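Local coordinates for protein isochorismatase hydrolase (Alkaliphilus metalliredigens, PDB 3HB7) that probably works as a hydrolase of the isochorismatase family, whose members are built on a parallel beta sheet flanked by helices, at residues Ala6-Leu11 and Gly119-Val124; Val56-Ala61 and Tyr96-Arg101. All blocks are in the same frame, centred on the assembly; numbering follows the deposited sequence.

Contact 1 (Ala6-Leu11 and Gly119-Val124); sequences AKHAIL and GIDTVV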
loop_
_atom_site.group_PDB
_atom_site.type_symbol
_atom_site.label_atom_id
_atom_site.label_comp_id
_atom_site.label_asym_id
_atom_site.label_seq_id
_atom_site.Cartn_x
_atom_site.Cartn_y
_atom_site.Cartn_z
ATOM N N ALA E 6 54.661 -19.650 8.738
ATOM C CA ALA E 6 53.241 -19.359 8.708
ATOM C C ALA E 6 52.511 -20.079 9.817
ATOM O O ALA E 6 52.511 -21.277 9.866
ATOM C CB ALA E 6 52.670 -19.725 7.382
ATOM N N LYS E 7 51.913 -19.322 10.720
ATOM C CA LYS E 7 51.188 -19.874 11.836
ATOM C C LYS E 7 49.815 -19.267 11.914
ATOM O O LYS E 7 49.657 -18.100 11.746
ATOM C CB LYS E 7 51.942 -19.610 13.116
ATOM C CG LYS E 7 52.337 -20.828 13.856
ATOM C CD LYS E 7 52.835 -20.466 15.205
ATOM C CE LYS E 7 53.182 -21.681 16.002
ATOM N NZ LYS E 7 54.074 -21.349 17.134
ATOM N N HIS E 8 48.832 -20.085 12.201
ATOM C CA HIS E 8 47.448 -19.709 12.133
ATOM C C HIS E 8 46.729 -19.971 13.424
ATOM O O HIS E 8 46.980 -20.944 14.092
ATOM C CB HIS E 8 46.732 -20.538 11.095
ATOM C CG HIS E 8 47.000 -20.126 9.694
ATOM N ND1 HIS E 8 46.177 -20.479 8.659
ATOM C CD2 HIS E 8 48.006 -19.413 9.154
ATOM C CE1 HIS E 8 46.663 -19.996 7.538
ATOM N NE2 HIS E 8 47.770 -19.342 7.812
ATOM N N ALA E 9 45.791 -19.095 13.736
ATOM C CA ALA E 9 44.861 -19.310 14.813
ATOM C C ALA E 9 43.465 -19.344 14.259
ATOM O O ALA E 9 43.079 -18.524 13.465
ATOM C CB ALA E 9 44.984 -18.251 15.824
ATOM N N ILE E 10 42.704 -20.311 14.695
ATOM C CA ILE E 10 41.359 -20.438 14.247
ATOM C C ILE E 10 40.495 -20.092 15.401
ATOM O O ILE E 10 40.573 -20.712 16.419
ATOM C CB ILE E 10 41.090 -21.865 13.825
ATOM C CG1 ILE E 10 41.992 -22.208 12.660
ATOM C CG2 ILE E 10 39.655 -22.061 13.441
ATOM C CD1 ILE E 10 41.772 -23.535 12.118
ATOM N N LEU E 11 39.660 -19.086 15.229
ATOM C CA LEU E 11 38.836 -18.608 16.308
ATOM C C LEU E 11 37.453 -19.172 16.191
ATOM O O LEU E 11 36.802 -19.007 15.215
ATOM C CB LEU E 11 38.792 -17.090 16.308
ATOM C CG LEU E 11 40.159 -16.462 16.166
ATOM C CD1 LEU E 11 40.100 -14.985 16.049
ATOM C CD2 LEU E 11 41.006 -16.838 17.289
ATOM N N GLY E 119 53.299 -15.946 17.935
ATOM C CA GLY E 119 53.820 -15.610 16.634
ATOM C C GLY E 119 52.897 -15.900 15.485
ATOM O O GLY E 119 53.331 -16.223 14.405
ATOM N N ILE E 120 51.610 -15.791 15.746
ATOM C CA ILE E 120 50.593 -16.080 14.771
ATOM C C ILE E 120 50.346 -14.924 13.866
ATOM O O ILE E 120 50.224 -13.812 14.309
ATOM C CB ILE E 120 49.343 -16.419 15.460
ATOM C CG1 ILE E 120 49.585 -17.675 16.260
ATOM C CG2 ILE E 120 48.273 -16.632 14.478
ATOM C CD1 ILE E 120 48.424 -18.470 16.460
ATOM N N ASP E 121 50.334 -15.192 12.575
ATOM C CA ASP E 121 50.117 -14.140 11.607
ATOM C C ASP E 121 48.767 -14.134 10.927
ATOM O O ASP E 121 48.457 -13.233 10.204
ATOM C CB ASP E 121 51.259 -14.077 10.586
ATOM C CG ASP E 121 51.328 -15.292 9.686
ATOM O OD1 ASP E 121 52.400 -15.546 9.142
ATOM O OD2 ASP E 121 50.338 -15.991 9.508
ATOM N N THR E 122 47.989 -15.160 11.143
ATOM C CA THR E 122 46.742 -15.262 10.458
ATOM C C THR E 122 45.668 -15.763 11.358
ATOM O O THR E 122 45.855 -16.697 12.069
ATOM C CB THR E 122 46.875 -16.209 9.272
ATOM O OG1 THR E 122 47.646 -15.575 8.271
ATOM C CG2 THR E 122 45.553 -16.542 8.690
ATOM N N VAL E 123 44.509 -15.154 11.289
ATOM C CA VAL E 123 43.391 -15.653 12.036
ATOM C C VAL E 123 42.315 -16.083 11.091
ATOM O O VAL E 123 42.091 -15.454 10.104
ATOM C CB VAL E 123 42.847 -14.625 13.049
ATOM C CG1 VAL E 123 43.958 -13.908 13.705
ATOM C CG2 VAL E 123 41.942 -13.673 12.403
ATOM N N VAL E 124 41.673 -17.186 11.392
ATOM C CA VAL E 124 40.611 -17.664 10.548
ATOM C C VAL E 124 39.327 -17.858 11.322
ATOM O O VAL E 124 39.333 -18.366 12.401
ATOM C CB VAL E 124 41.019 -18.924 9.730
ATOM C CG1 VAL E 124 42.501 -19.094 9.666
ATOM C CG2 VAL E 124 40.352 -20.136 10.228
#

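Contact 2 (Val56-Ala61 and Tyr96-Arg101); sequences VHIQEA and YIVQKR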
loop_
_atom_site.group_PDB
_atom_site.type_symbol
_atom_site.label_atom_id
_atom_site.label_comp_id
_atom_site.label_asym_id
_atom_site.label_seq_id
_atom_site.Cartn_x
_atom_site.Cartn_y
_atom_site.Cartn_z
ATOM N N VAL E 56 41.415 -21.603 19.121
ATOM C CA VAL E 56 41.063 -20.675 20.172
ATOM C C VAL E 56 39.562 -20.636 20.288
ATOM O O VAL E 56 38.884 -20.428 19.330
ATOM C CB VAL E 56 41.570 -19.299 19.839
ATOM C CG1 VAL E 56 41.395 -18.376 20.973
ATOM C CG2 VAL E 56 42.968 -19.356 19.438
ATOM N N HIS E 57 39.036 -20.839 21.472
ATOM C CA HIS E 57 37.600 -20.851 21.646
ATOM C C HIS E 57 37.128 -19.617 22.382
ATOM O O HIS E 57 37.604 -19.298 23.444
ATOM C CB HIS E 57 37.145 -22.082 22.409
ATOM C CG HIS E 57 37.761 -23.357 21.936
ATOM N ND1 HIS E 57 37.095 -24.251 21.136
ATOM C CD2 HIS E 57 38.975 -23.896 22.168
ATOM C CE1 HIS E 57 37.881 -25.268 20.873
ATOM N NE2 HIS E 57 39.027 -25.076 21.485
ATOM N N ILE E 58 36.184 -18.923 21.787
ATOM C CA ILE E 58 35.733 -17.676 22.319
ATOM C C ILE E 58 34.299 -17.739 22.738
ATOM O O ILE E 58 33.438 -18.066 21.969
ATOM C CB ILE E 58 35.967 -16.590 21.313
ATOM C CG1 ILE E 58 37.443 -16.552 21.008
ATOM C CG2 ILE E 58 35.556 -15.274 21.866
ATOM C CD1 ILE E 58 37.773 -15.843 19.833
ATOM N N GLN E 59 34.055 -17.424 23.987
ATOM C CA GLN E 59 32.735 -17.487 24.536
ATOM C C GLN E 59 32.306 -16.184 25.158
ATOM O O GLN E 59 33.016 -15.599 25.919
ATOM C CB GLN E 59 32.651 -18.595 25.573
ATOM C CG GLN E 59 33.274 -18.252 26.862
ATOM C CD GLN E 59 33.334 -19.377 27.832
ATOM O OE1 GLN E 59 32.391 -20.104 27.974
ATOM N NE2 GLN E 59 34.447 -19.547 28.471
ATOM N N GLU E 60 31.102 -15.771 24.833
ATOM C CA GLU E 60 30.480 -14.629 25.447
ATOM C C GLU E 60 30.175 -14.989 26.865
ATOM O O GLU E 60 29.644 -16.032 27.120
ATOM C CB GLU E 60 29.197 -14.304 24.715
ATOM C CG GLU E 60 28.375 -13.232 25.325
ATOM C CD GLU E 60 27.214 -12.829 24.453
ATOM O OE1 GLU E 60 26.080 -13.010 24.860
ATOM O OE2 GLU E 60 27.436 -12.343 23.351
ATOM N N ALA E 61 30.561 -14.120 27.778
ATOM C CA ALA E 61 30.388 -14.324 29.189
ATOM C C ALA E 61 30.061 -13.052 29.952
ATOM O O ALA E 61 30.894 -12.526 30.617
ATOM C CB ALA E 61 31.607 -14.962 29.752
ATOM N N TYR E 96 43.442 -22.706 23.962
ATOM C CA TYR E 96 43.154 -21.456 24.637
ATOM C C TYR E 96 41.703 -21.047 24.601
ATOM O O TYR E 96 41.010 -21.259 23.640
ATOM C CB TYR E 96 44.023 -20.333 24.095
ATOM C CG TYR E 96 44.224 -19.251 25.099
ATOM C CD1 TYR E 96 44.821 -19.526 26.295
ATOM C CD2 TYR E 96 43.789 -17.961 24.874
ATOM C CE1 TYR E 96 44.995 -18.585 27.218
ATOM C CE2 TYR E 96 43.976 -16.999 25.801
ATOM C CZ TYR E 96 44.580 -17.320 26.986
ATOM O OH TYR E 96 44.790 -16.420 27.978
ATOM N N ILE E 97 41.263 -20.452 25.683
ATOM C CA ILE E 97 39.924 -19.954 25.786
ATOM C C ILE E 97 39.913 -18.465 26.079
ATOM O O ILE E 97 40.649 -18.007 26.901
ATOM C CB ILE E 97 39.150 -20.723 26.834
ATOM C CG1 ILE E 97 39.131 -22.190 26.454
ATOM C CG2 ILE E 97 37.748 -20.230 26.941
ATOM C CD1 ILE E 97 38.507 -23.046 27.445
ATOM N N VAL E 98 39.070 -17.724 25.381
ATOM C CA VAL E 98 38.882 -16.327 25.657
ATOM C C VAL E 98 37.452 -16.033 26.007
ATOM O O VAL E 98 36.557 -16.438 25.330
ATOM C CB VAL E 98 39.249 -15.472 24.480
ATOM C CG1 VAL E 98 39.251 -14.029 24.864
ATOM C CG2 VAL E 98 40.546 -15.849 23.958
ATOM N N GLN E 99 37.254 -15.285 27.068
ATOM C CA GLN E 99 35.940 -14.834 27.430
ATOM C C GLN E 99 35.752 -13.371 27.154
ATOM O O GLN E 99 36.546 -12.569 27.528
ATOM C CB GLN E 99 35.676 -15.114 28.875
ATOM C CG GLN E 99 35.860 -16.537 29.208
ATOM C CD GLN E 99 36.628 -16.735 30.455
ATOM O OE1 GLN E 99 36.052 -17.033 31.481
ATOM N NE2 GLN E 99 37.928 -16.566 30.393
ATOM N N LYS E 100 34.664 -13.054 26.483
ATOM C CA LYS E 100 34.372 -11.715 26.039
ATOM C C LYS E 100 33.011 -11.273 26.523
ATOM O O LYS E 100 32.137 -12.073 26.656
ATOM C CB LYS E 100 34.458 -11.652 24.523
ATOM C CG LYS E 100 33.390 -12.378 23.826
ATOM C CD LYS E 100 33.421 -12.140 22.381
ATOM C CE LYS E 100 32.470 -13.025 21.659
ATOM N NZ LYS E 100 31.093 -12.558 21.531
ATOM N N ARG E 101 32.878 -9.997 26.843
ATOM C CA ARG E 101 31.621 -9.372 27.240
ATOM C C ARG E 101 30.995 -8.440 26.194
ATOM O O ARG E 101 29.990 -7.859 26.450
ATOM C CB ARG E 101 31.800 -8.601 28.545
ATOM C CG ARG E 101 32.346 -9.382 29.698
ATOM C CD ARG E 101 32.816 -8.527 30.871
ATOM N NE ARG E 101 31.882 -7.464 31.139
ATOM C CZ ARG E 101 32.152 -6.349 31.764
ATOM N NH1 ARG E 101 33.342 -6.111 32.229
ATOM N NH2 ARG E 101 31.209 -5.463 31.908
HETATM O O HOH W 1 30.092 -11.084 23.961
#

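Contact 1 (Ala6-Leu11 and Gly119-Val124)
A9 sits in the middle of a parallel ladder in which its backbone serves strand 122-124 at both ends: its N gives a nearly straight bond to T122 O (2.9 Å, 171°), and its O takes V124 N at 2.8 Å. L11 N continues the series to V124 O. On their other side the backbones of H8 and I10 bond to D52, H54 and V56, on or next to strand 53-60. At the entry K7 O is shared, held by D121 N at 3.1 Å and only weakly by T122 N. D121 OD2 also lies close to K7 O, but as a second acceptor it makes no bond there; its donor is the hydroxyl of its neighbour T122, OG1 to OD2 3.0 Å, which reaches the carboxylate from above its plane. The H8 ring lies alongside the T122 side chain. With OG1 beside the backbone N (chi1 -72°), the T122 methyl CG2 is swung over the ring centre in a CH-pi contact, 3.7 Å from the centroid. W186 meets the ring edge-to-face. Replacing H8 with an alanine would probably leave the T122 methyl without its aromatic cover and Y182 OH without this partner. I10 CG1 packs on V124 CG2 at 3.6 Å on the same face as H8, while A9 CB meets I120 CD1 (3.5 Å) on the other. The contact, largely buried, joins neighbouring inner strands; the ladder bonds pair the backbone atoms named, and the H8 ring, on the face covered by helix 179-187, has ND1 bonded to Y182 OH.

Contact 2 (Val56-Ala61 and Tyr96-Arg101)
H57 N to Y96 O (3.0 Å) opens five backbone hydrogen bonds that zip strand 56-60 to strand 96-100 in parallel. V98 N to H57 O, Q59 N to V98 O and K100 N to Q59 O follow, and A61 N to K100 O closes the row at 2.8 Å. All are fairly straight, at 163° or more. Apolar contacts lie on the face of V56, I58 and V98: V56 CG1 meets V98 CG2 at 4.0 Å, and I58 CG1 runs beside V98 CB. I58 CG2 touches the aliphatic end of K100 at CE, 3.8 Å away, the two side chains crossing at about a right angle. On the other face I97 CG2 rests against H57 O (3.6 Å). K100 extends from a CG placed between its backbone N and carbonyl carbon (chi1 69°), then bends at the end, putting NZ 4.1 Å from E60 OE2, too far for a salt bridge. A water spans the gap, donating to E60 OE2 and accepting from K100 NZ. E60 OE1 receives A76 N. With its carbon chain packed on I58, K100 has NZ bonded to the water that leads to E60 and, in a salt bridge, to D14 OD2; this pairing at the C-terminal ends of the strands is consistent with D14 and K100 being the Asp and Lys of the Asp-Lys-Cys triad of the family's cysteine hydrolases, a probable assignment.

Both contacts are parallel strand pairs of a single six-stranded sheet, their centres about 16 Å apart. Contact 1 joins strands 8-13 and 122-126, and contact 2 joins strands 53-60 and 96-100, the latter outermost within this chain. Strands 8-13 and 53-60 are neighbours, so the four strands run 96-100, 53-60, 8-13, 122-126. The contacts meet at this seam: V56 N probably bonds to I10 O (3.0 Å), and L11 CD2 packs on V56 CB. Along the chain contact 2 is nested within the loop that contact 1 closes. Insertion of 8-13 between later strands therefore ties the start of the chain into the middle of the domain.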